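Local coordinates for ribosome inactivating type 1 protein (Iris hollandica, PDB 3MVG), which belongs to the type 1, single-chain members of the ribosome-inactivating protein family, this one from iris, at residues Leu111-Gly125 with Glu145-Leu158. Sequence-based numbering, arbitrary orientation.
Unlike the reference sequence in segment 111-125: S117 (reference Gln).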
ATOM      1  N   LEU A 111     -22.132 -16.552   2.888  1.00 12.22           N
ATOM      2  CA  LEU A 111     -21.284 -16.968   1.767  1.00 12.03           C
ATOM      3  C   LEU A 111     -20.410 -18.160   2.123  1.00 12.23           C
ATOM      4  O   LEU A 111     -20.289 -19.100   1.336  1.00 12.56           O
ATOM      5  CB  LEU A 111     -20.412 -15.809   1.284  1.00 12.08           C
ATOM      6  CG  LEU A 111     -21.127 -14.641   0.615  1.00 11.89           C
ATOM      7  CD1 LEU A 111     -20.170 -13.458   0.510  1.00 12.43           C
ATOM      8  CD2 LEU A 111     -21.649 -15.029  -0.758  1.00 13.08           C
ATOM      9  N   GLN A 112     -19.792 -18.114   3.304  1.00 12.64           N
ATOM     10  CA  GLN A 112     -18.911 -19.196   3.745  1.00 13.62           C
ATOM     11  C   GLN A 112     -19.657 -20.507   3.984  1.00 13.98           C
ATOM     12  O   GLN A 112     -19.131 -21.586   3.711  1.00 14.69           O
ATOM     13  CB  GLN A 112     -18.099 -18.774   4.971  1.00 13.38           C
ATOM     14  CG  GLN A 112     -17.053 -17.732   4.577  1.00 13.37           C
ATOM     15  CD  GLN A 112     -16.336 -17.055   5.735  1.00 14.92           C
ATOM     16  OE1 GLN A 112     -15.300 -16.439   5.530  1.00 15.61           O
ATOM     17  NE2 GLN A 112     -16.892 -17.139   6.941  1.00 17.81           N
ATOM     18  N   ASN A 113     -20.885 -20.402   4.475  1.00 14.44           N
ATOM     19  CA  ASN A 113     -21.727 -21.578   4.624  1.00 15.13           C
ATOM     20  C   ASN A 113     -22.007 -22.236   3.274  1.00 14.73           C
ATOM     21  O   ASN A 113     -21.840 -23.448   3.124  1.00 15.15           O
ATOM     22  CB  ASN A 113     -23.035 -21.219   5.323  1.00 16.19           C
ATOM     23  CG  ASN A 113     -23.954 -22.411   5.478  1.00 18.64           C
ATOM     24  OD1 ASN A 113     -23.661 -23.342   6.234  0.80 21.93           O
ATOM     25  ND2 ASN A 113     -25.065 -22.397   4.755  0.90 21.87           N
ATOM     26  N   VAL A 114     -22.412 -21.441   2.288  1.00 14.29           N
ATOM     27  CA  VAL A 114     -22.721 -21.975   0.961  1.00 13.83           C
ATOM     28  C   VAL A 114     -21.460 -22.497   0.248  1.00 14.02           C
ATOM     29  O   VAL A 114     -21.502 -23.537  -0.410  1.00 14.25           O
ATOM     30  CB  VAL A 114     -23.507 -20.947   0.106  1.00 13.65           C
ATOM     31  CG1 VAL A 114     -23.746 -21.460  -1.306  1.00 13.91           C
ATOM     32  CG2 VAL A 114     -24.841 -20.632   0.775  1.00 14.08           C
ATOM     33  N   ALA A 115     -20.345 -21.783   0.408  0.50 13.61           N
ATOM     34  CA  ALA A 115     -19.079 -22.163  -0.221  0.50 13.67           C
ATOM     35  C   ALA A 115     -18.433 -23.383   0.430  0.50 14.21           C
ATOM     36  O   ALA A 115     -17.579 -24.029  -0.174  0.50 14.13           O
ATOM     37  CB  ALA A 115     -18.106 -20.993  -0.217  0.50 13.51           C
ATOM     38  N   LYS A 116     -18.837 -23.687   1.662  0.50 14.82           N
ATOM     39  CA  LYS A 116     -18.267 -24.802   2.417  0.50 15.66           C
ATOM     40  C   LYS A 116     -16.801 -24.540   2.709  0.50 16.06           C
ATOM     41  O   LYS A 116     -15.997 -25.467   2.791  0.50 15.85           O
ATOM     42  CB  LYS A 116     -18.409 -26.117   1.647  0.50 15.90           C
ATOM     43  CG  LYS A 116     -19.813 -26.424   1.174  0.50 16.97           C
ATOM     44  CD  LYS A 116     -19.849 -27.742   0.414  0.50 18.71           C
ATOM     45  CE  LYS A 116     -21.197 -27.969  -0.228  0.50 19.76           C
ATOM     46  NZ  LYS A 116     -21.264 -29.316  -0.849  0.50 21.69           N
ATOM     47  N   SER A 117     -16.462 -23.266   2.870  0.50 16.54           N
ATOM     48  CA  SER A 117     -15.079 -22.856   3.041  0.50 17.16           C
ATOM     49  C   SER A 117     -15.033 -21.500   3.723  0.50 17.45           C
ATOM     50  O   SER A 117     -15.733 -20.575   3.312  0.50 17.49           O
ATOM     51  CB  SER A 117     -14.399 -22.756   1.673  0.50 17.08           C
ATOM     52  OG  SER A 117     -14.787 -23.833   0.836  0.50 17.72           O
ATOM     53  N   ASN A 118     -14.221 -21.384   4.769  1.00 17.80           N
ATOM     54  CA  ASN A 118     -13.940 -20.084   5.343  1.00 17.84           C
ATOM     55  C   ASN A 118     -12.962 -19.335   4.441  1.00 17.14           C
ATOM     56  O   ASN A 118     -12.104 -19.945   3.805  1.00 17.05           O
ATOM     57  CB  ASN A 118     -13.393 -20.290   6.753  1.00 19.01           C
ATOM     58  CG  ASN A 118     -12.427 -19.233   7.171  1.00 20.64           C
ATOM     59  OD1 ASN A 118     -12.785 -18.074   7.357  1.00 25.78           O
ATOM     60  ND2 ASN A 118     -11.187 -19.637   7.367  1.00 25.23           N
ATOM     61  N   ARG A 119     -13.092 -18.014   4.375  1.00 16.01           N
ATOM     62  CA  ARG A 119     -12.235 -17.251   3.472  1.00 15.82           C
ATOM     63  C   ARG A 119     -10.754 -17.233   3.878  1.00 15.89           C
ATOM     64  O   ARG A 119      -9.895 -16.927   3.051  1.00 14.75           O
ATOM     65  CB  ARG A 119     -12.794 -15.856   3.208  1.00 15.89           C
ATOM     66  CG  ARG A 119     -12.727 -14.878   4.354  1.00 14.82           C
ATOM     67  CD  ARG A 119     -13.692 -13.758   4.055  1.00 13.81           C
ATOM     68  NE  ARG A 119     -13.685 -12.655   5.010  1.00 14.78           N
ATOM     69  CZ  ARG A 119     -14.330 -12.651   6.174  1.00 14.51           C
ATOM     70  NH1 ARG A 119     -14.284 -11.570   6.936  1.00 15.79           N
ATOM     71  NH2 ARG A 119     -14.999 -13.719   6.588  1.00 15.84           N
ATOM     72  N   GLU A 120     -10.449 -17.617   5.118  1.00 16.11           N
ATOM     73  CA  GLU A 120      -9.059 -17.833   5.531  1.00 17.03           C
ATOM     74  C   GLU A 120      -8.383 -18.912   4.689  1.00 16.69           C
ATOM     75  O   GLU A 120      -7.157 -18.979   4.636  1.00 17.06           O
ATOM     76  CB  GLU A 120      -8.964 -18.216   7.015  1.00 18.10           C
ATOM     77  CG  GLU A 120      -9.124 -17.064   7.985  1.00 20.77           C
ATOM     78  CD  GLU A 120      -9.114 -17.492   9.443  0.50 22.47           C
ATOM     79  OE1 GLU A 120      -8.228 -18.280   9.841  0.50 24.23           O
ATOM     80  OE2 GLU A 120      -9.990 -17.018  10.196  0.50 24.05           O
ATOM     81  N   ASN A 121      -9.190 -19.751   4.039  1.00 16.43           N
ATOM     82  CA  ASN A 121      -8.681 -20.873   3.247  1.00 16.67           C
ATOM     83  C   ASN A 121      -8.861 -20.714   1.733  1.00 16.10           C
ATOM     84  O   ASN A 121      -8.743 -21.681   0.978  1.00 16.99           O
ATOM     85  CB  ASN A 121      -9.304 -22.186   3.745  1.00 17.56           C
ATOM     86  CG  ASN A 121      -9.072 -22.410   5.231  1.00 19.28           C
ATOM     87  OD1 ASN A 121      -7.967 -22.210   5.736  1.00 22.26           O
ATOM     88  ND2 ASN A 121     -10.118 -22.812   5.938  1.00 22.23           N
ATOM     89  N   ILE A 122      -9.123 -19.482   1.300  1.00 14.82           N
ATOM     90  CA  ILE A 122      -9.373 -19.176  -0.110  1.00 13.83           C
ATOM     91  C   ILE A 122      -8.305 -18.220  -0.635  1.00 13.07           C
ATOM     92  O   ILE A 122      -8.164 -17.101  -0.140  1.00 12.52           O
ATOM     93  CB  ILE A 122     -10.791 -18.589  -0.312  1.00 13.61           C
ATOM     94  CG1 ILE A 122     -11.848 -19.656   0.020  1.00 13.96           C
ATOM     95  CG2 ILE A 122     -10.959 -18.029  -1.736  1.00 14.10           C
ATOM     96  CD1 ILE A 122     -13.282 -19.141   0.074  1.00 14.94           C
ATOM     97  N   ASP A 123      -7.543 -18.679  -1.628  1.00 12.69           N
ATOM     98  CA  ASP A 123      -6.477 -17.870  -2.244  1.00 12.66           C
ATOM     99  C   ASP A 123      -7.034 -16.597  -2.867  1.00 11.47           C
ATOM    100  O   ASP A 123      -8.076 -16.626  -3.522  1.00 11.27           O
ATOM    101  CB  ASP A 123      -5.752 -18.644  -3.357  1.00 13.37           C
ATOM    102  CG  ASP A 123      -4.811 -19.715  -2.838  1.00 15.79           C
ATOM    103  OD1 ASP A 123      -4.483 -19.732  -1.644  1.00 16.68           O
ATOM    104  OD2 ASP A 123      -4.379 -20.543  -3.667  0.80 18.09           O
ATOM    105  N   LEU A 124      -6.319 -15.497  -2.654  1.00 10.97           N
ATOM    106  CA  LEU A 124      -6.609 -14.220  -3.289  1.00 10.79           C
ATOM    107  C   LEU A 124      -5.421 -13.765  -4.116  1.00 10.85           C
ATOM    108  O   LEU A 124      -4.267 -13.857  -3.683  1.00 11.73           O
ATOM    109  CB  LEU A 124      -6.926 -13.164  -2.230  1.00 10.60           C
ATOM    110  CG  LEU A 124      -8.138 -13.433  -1.335  1.00 10.37           C
ATOM    111  CD1 LEU A 124      -8.276 -12.321  -0.320  1.00 12.37           C
ATOM    112  CD2 LEU A 124      -9.434 -13.569  -2.143  1.00 11.00           C
ATOM    113  N   GLY A 125      -5.713 -13.246  -5.298  1.00 10.48           N
ATOM    114  CA  GLY A 125      -4.696 -12.778  -6.236  1.00 10.37           C
ATOM    115  C   GLY A 125      -5.354 -12.638  -7.587  1.00 10.77           C
ATOM    116  O   GLY A 125      -6.568 -12.842  -7.712  1.00 10.51           O
ATOM    117  N   GLU A 145     -25.105 -23.957  -5.623  1.00 12.92           N
ATOM    118  CA  GLU A 145     -24.587 -22.595  -5.479  1.00 12.53           C
ATOM    119  C   GLU A 145     -23.164 -22.494  -4.930  1.00 12.38           C
ATOM    120  O   GLU A 145     -22.620 -21.387  -4.835  1.00 11.95           O
ATOM    121  CB  GLU A 145     -25.521 -21.778  -4.591  1.00 12.71           C
ATOM    122  CG  GLU A 145     -26.873 -21.481  -5.203  1.00 12.66           C
ATOM    123  CD  GLU A 145     -27.797 -20.764  -4.241  1.00 13.01           C
ATOM    124  OE1 GLU A 145     -27.727 -21.039  -3.021  1.00 15.11           O
ATOM    125  OE2 GLU A 145     -28.603 -19.935  -4.696  1.00 12.85           O
ATOM    126  N   THR A 146     -22.555 -23.623  -4.585  1.00 12.55           N
ATOM    127  CA  THR A 146     -21.272 -23.636  -3.879  1.00 12.83           C
ATOM    128  C   THR A 146     -20.239 -22.704  -4.516  1.00 12.55           C
ATOM    129  O   THR A 146     -19.659 -21.850  -3.829  1.00 12.35           O
ATOM    130  CB  THR A 146     -20.727 -25.068  -3.793  1.00 13.06           C
ATOM    131  OG1 THR A 146     -21.799 -25.935  -3.388  1.00 14.01           O
ATOM    132  CG2 THR A 146     -19.571 -25.164  -2.801  1.00 13.64           C
ATOM    133  N   SER A 147     -20.023 -22.868  -5.821  1.00 12.11           N
ATOM    134  CA  SER A 147     -18.978 -22.128  -6.536  1.00 11.66           C
ATOM    135  C   SER A 147     -19.335 -20.669  -6.761  1.00 11.28           C
ATOM    136  O   SER A 147     -18.439 -19.845  -6.955  1.00 11.03           O
ATOM    137  CB  SER A 147     -18.641 -22.806  -7.866  1.00 12.05           C
ATOM    138  OG  SER A 147     -19.719 -22.701  -8.779  1.00 12.76           O
ATOM    139  N   VAL A 148     -20.625 -20.341  -6.736  1.00 10.75           N
ATOM    140  CA  VAL A 148     -21.058 -18.948  -6.833  1.00 10.75           C
ATOM    141  C   VAL A 148     -20.658 -18.213  -5.558  1.00 10.48           C
ATOM    142  O   VAL A 148     -20.044 -17.143  -5.605  1.00 10.23           O
ATOM    143  CB  VAL A 148     -22.578 -18.830  -7.057  1.00 10.82           C
ATOM    144  CG1 VAL A 148     -23.023 -17.364  -7.092  1.00 10.88           C
ATOM    145  CG2 VAL A 148     -22.959 -19.508  -8.346  1.00 12.33           C
ATOM    146  N   ALA A 149     -20.989 -18.787  -4.405  1.00 10.67           N
ATOM    147  CA  ALA A 149     -20.596 -18.194  -3.136  1.00 10.49           C
ATOM    148  C   ALA A 149     -19.078 -18.092  -3.012  1.00 10.78           C
ATOM    149  O   ALA A 149     -18.558 -17.061  -2.576  1.00 10.64           O
ATOM    150  CB  ALA A 149     -21.183 -18.983  -1.973  1.00 10.99           C
ATOM    151  N   ARG A 150     -18.361 -19.147  -3.406  1.00 10.63           N
ATOM    152  CA  ARG A 150     -16.904 -19.113  -3.333  1.00 10.88           C
ATOM    153  C   ARG A 150     -16.338 -17.973  -4.189  1.00 10.15           C
ATOM    154  O   ARG A 150     -15.461 -17.218  -3.756  1.00 10.63           O
ATOM    155  CB  ARG A 150     -16.299 -20.441  -3.785  1.00 11.11           C
ATOM    156  CG  ARG A 150     -14.834 -20.564  -3.416  1.00 12.30           C
ATOM    157  CD  ARG A 150     -14.112 -21.608  -4.255  1.00 14.30           C
ATOM    158  NE  ARG A 150     -12.731 -21.779  -3.804  1.00 15.83           N
ATOM    159  CZ  ARG A 150     -11.725 -20.952  -4.108  1.00 15.91           C
ATOM    160  NH1 ARG A 150     -11.927 -19.880  -4.871  1.00 16.86           N
ATOM    161  NH2 ARG A 150     -10.514 -21.188  -3.628  1.00 17.49           N
ATOM    162  N   SER A 151     -16.869 -17.840  -5.402  1.00 10.08           N
ATOM    163  CA  SER A 151     -16.396 -16.811  -6.330  1.00  9.77           C
ATOM    164  C   SER A 151     -16.719 -15.410  -5.838  1.00  9.40           C
ATOM    165  O   SER A 151     -15.900 -14.499  -5.976  1.00  9.30           O
ATOM    166  CB  SER A 151     -16.955 -17.047  -7.729  1.00 10.16           C
ATOM    167  OG  SER A 151     -16.498 -18.307  -8.219  1.00 10.77           O
ATOM    168  N   LEU A 152     -17.892 -15.241  -5.236  1.00  9.30           N
ATOM    169  CA  LEU A 152     -18.259 -13.960  -4.645  1.00  9.67           C
ATOM    170  C   LEU A 152     -17.377 -13.587  -3.459  1.00  9.63           C
ATOM    171  O   LEU A 152     -17.043 -12.425  -3.284  1.00  9.96           O
ATOM    172  CB  LEU A 152     -19.737 -13.936  -4.265  1.00  9.96           C
ATOM    173  CG  LEU A 152     -20.703 -13.788  -5.441  1.00 10.16           C
ATOM    174  CD1 LEU A 152     -22.128 -14.064  -4.985  1.00 12.33           C
ATOM    175  CD2 LEU A 152     -20.601 -12.417  -6.109  1.00 12.10           C
ATOM    176  N   ILE A 153     -16.954 -14.566  -2.671  1.00  9.40           N
ATOM    177  CA  ILE A 153     -16.007 -14.298  -1.586  1.00 10.05           C
ATOM    178  C   ILE A 153     -14.728 -13.669  -2.146  1.00  9.71           C
ATOM    179  O   ILE A 153     -14.205 -12.697  -1.592  1.00  9.70           O
ATOM    180  CB  ILE A 153     -15.687 -15.588  -0.793  1.00 10.22           C
ATOM    181  CG1 ILE A 153     -16.901 -15.977   0.054  1.00 10.80           C
ATOM    182  CG2 ILE A 153     -14.463 -15.400   0.092  1.00 11.72           C
ATOM    183  CD1 ILE A 153     -16.824 -17.372   0.660  1.00 12.71           C
ATOM    184  N   VAL A 154     -14.220 -14.237  -3.240  1.00  9.55           N
ATOM    185  CA  VAL A 154     -13.015 -13.724  -3.895  1.00  9.96           C
ATOM    186  C   VAL A 154     -13.258 -12.308  -4.432  1.00  9.75           C
ATOM    187  O   VAL A 154     -12.491 -11.382  -4.153  1.00  9.57           O
ATOM    188  CB  VAL A 154     -12.544 -14.671  -5.030  1.00  9.94           C
ATOM    189  CG1 VAL A 154     -11.397 -14.055  -5.828  1.00 10.46           C
ATOM    190  CG2 VAL A 154     -12.112 -16.021  -4.456  1.00 11.47           C
ATOM    191  N   LEU A 155     -14.339 -12.134  -5.184  1.00  9.47           N
ATOM    192  CA  LEU A 155     -14.604 -10.847  -5.843  1.00  9.90           C
ATOM    193  C   LEU A 155     -14.946  -9.728  -4.867  1.00  9.60           C
ATOM    194  O   LEU A 155     -14.475  -8.610  -5.030  1.00  9.50           O
ATOM    195  CB  LEU A 155     -15.689 -10.993  -6.906  1.00 10.85           C
ATOM    196  CG  LEU A 155     -15.288 -11.921  -8.055  1.00 11.89           C
ATOM    197  CD1 LEU A 155     -16.430 -12.099  -9.037  1.00 15.44           C
ATOM    198  CD2 LEU A 155     -14.011 -11.471  -8.771  1.00 15.54           C
ATOM    199  N   ILE A 156     -15.751 -10.034  -3.851  1.00  9.26           N
ATOM    200  CA  ILE A 156     -16.068  -9.053  -2.824  1.00  9.38           C
ATOM    201  C   ILE A 156     -14.793  -8.555  -2.146  1.00  9.43           C
ATOM    202  O   ILE A 156     -14.609  -7.347  -1.958  1.00  9.36           O
ATOM    203  CB  ILE A 156     -17.085  -9.606  -1.807  1.00  9.28           C
ATOM    204  CG1 ILE A 156     -18.464  -9.717  -2.472  1.00 10.73           C
ATOM    205  CG2 ILE A 156     -17.133  -8.719  -0.556  1.00 10.65           C
ATOM    206  CD1 ILE A 156     -19.461 -10.597  -1.730  1.00 11.43           C
ATOM    207  N   GLN A 157     -13.896  -9.462  -1.802  1.00  9.07           N
ATOM    208  CA  GLN A 157     -12.667  -9.039  -1.152  1.00  9.79           C
ATOM    209  C   GLN A 157     -11.756  -8.229  -2.061  1.00  9.38           C
ATOM    210  O   GLN A 157     -11.139  -7.272  -1.612  1.00  9.94           O
ATOM    211  CB  GLN A 157     -11.932 -10.217  -0.543  1.00 10.32           C
ATOM    212  CG  GLN A 157     -12.654 -10.815   0.642  1.00 10.49           C
ATOM    213  CD  GLN A 157     -11.873 -11.939   1.247  1.00 10.94           C
ATOM    214  OE1 GLN A 157     -11.194 -11.769   2.263  1.00 11.56           O
ATOM    215  NE2 GLN A 157     -11.925 -13.095   0.607  1.00 10.40           N
ATOM    216  N   LEU A 158     -11.681  -8.594  -3.338  1.00  8.95           N
ATOM    217  CA  LEU A 158     -10.762  -7.935  -4.267  1.00  9.33           C
ATOM    218  C   LEU A 158     -11.327  -6.683  -4.921  1.00  9.28           C
ATOM    219  O   LEU A 158     -10.588  -5.961  -5.606  1.00  9.82           O
ATOM    220  CB  LEU A 158     -10.236  -8.925  -5.312  1.00  9.60           C
ATOM    221  CG  LEU A 158      -9.411 -10.068  -4.719  1.00  9.69           C
ATOM    222  CD1 LEU A 158      -9.041 -11.059  -5.805  1.00 11.58           C
ATOM    223  CD2 LEU A 158      -8.160  -9.527  -4.057  1.00 12.35           C
TER
HETATM  224  O   HOH W   1     -23.338 -25.383  -1.062  1.00 22.17           O
HETATM  225  O   HOH W   2     -21.111 -28.521  -3.665  1.00 22.47           O
HETATM  226  O   HOH W   3     -13.281 -23.962  -1.967  1.00 28.38           O
HETATM  227  O   HOH W   4     -10.203 -15.342   0.860  1.00 12.40           O
HETATM  228  O   HOH W   5      -9.173 -18.910  -4.653  1.00 14.64           O
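E145 lays its CB against V114 CG1 (3.7 Å), while its carboxylate turns to T103. T146 divides its two branches: CG2, anti to the backbone N, rests on the carbonyl oxygens of V114 and A115, whereas OG1 meets a water bonded to V114 O. A149 illustrates how a small residue lets helices close in, its CB 3.4 Å from L111 O. A115 enters the hole formed by T146, A149, R150 and I153, and L111 that of A149, L152, I153 and I156; the axes of 111-115 and 146-158 come within 7.6 Å, crossing at -136°. This is knobs-into-holes packing in the ribosome-inactivating fold, joining helix 108-115, ended by a Schellman motif at K116, to helix 146-164. R150, extended from CG to NE, passes I122, which lies over one guanidinium face, offset toward the rim; an in-plane water links its NH2 to D123 O. I153 and L111 slide past each other in opposite directions, CG1 to CB (3.7 Å), and I153 CG2 meets R119 CB (3.6 Å). I156 touches L111 tip to tip, CD1 to CD1 (3.7 Å). Q157 crosses R119 with amide and guanidinium planes 72° apart; Q198 bonds both, and L124 CD2 packs on Q157 NE2 (3.7 Å).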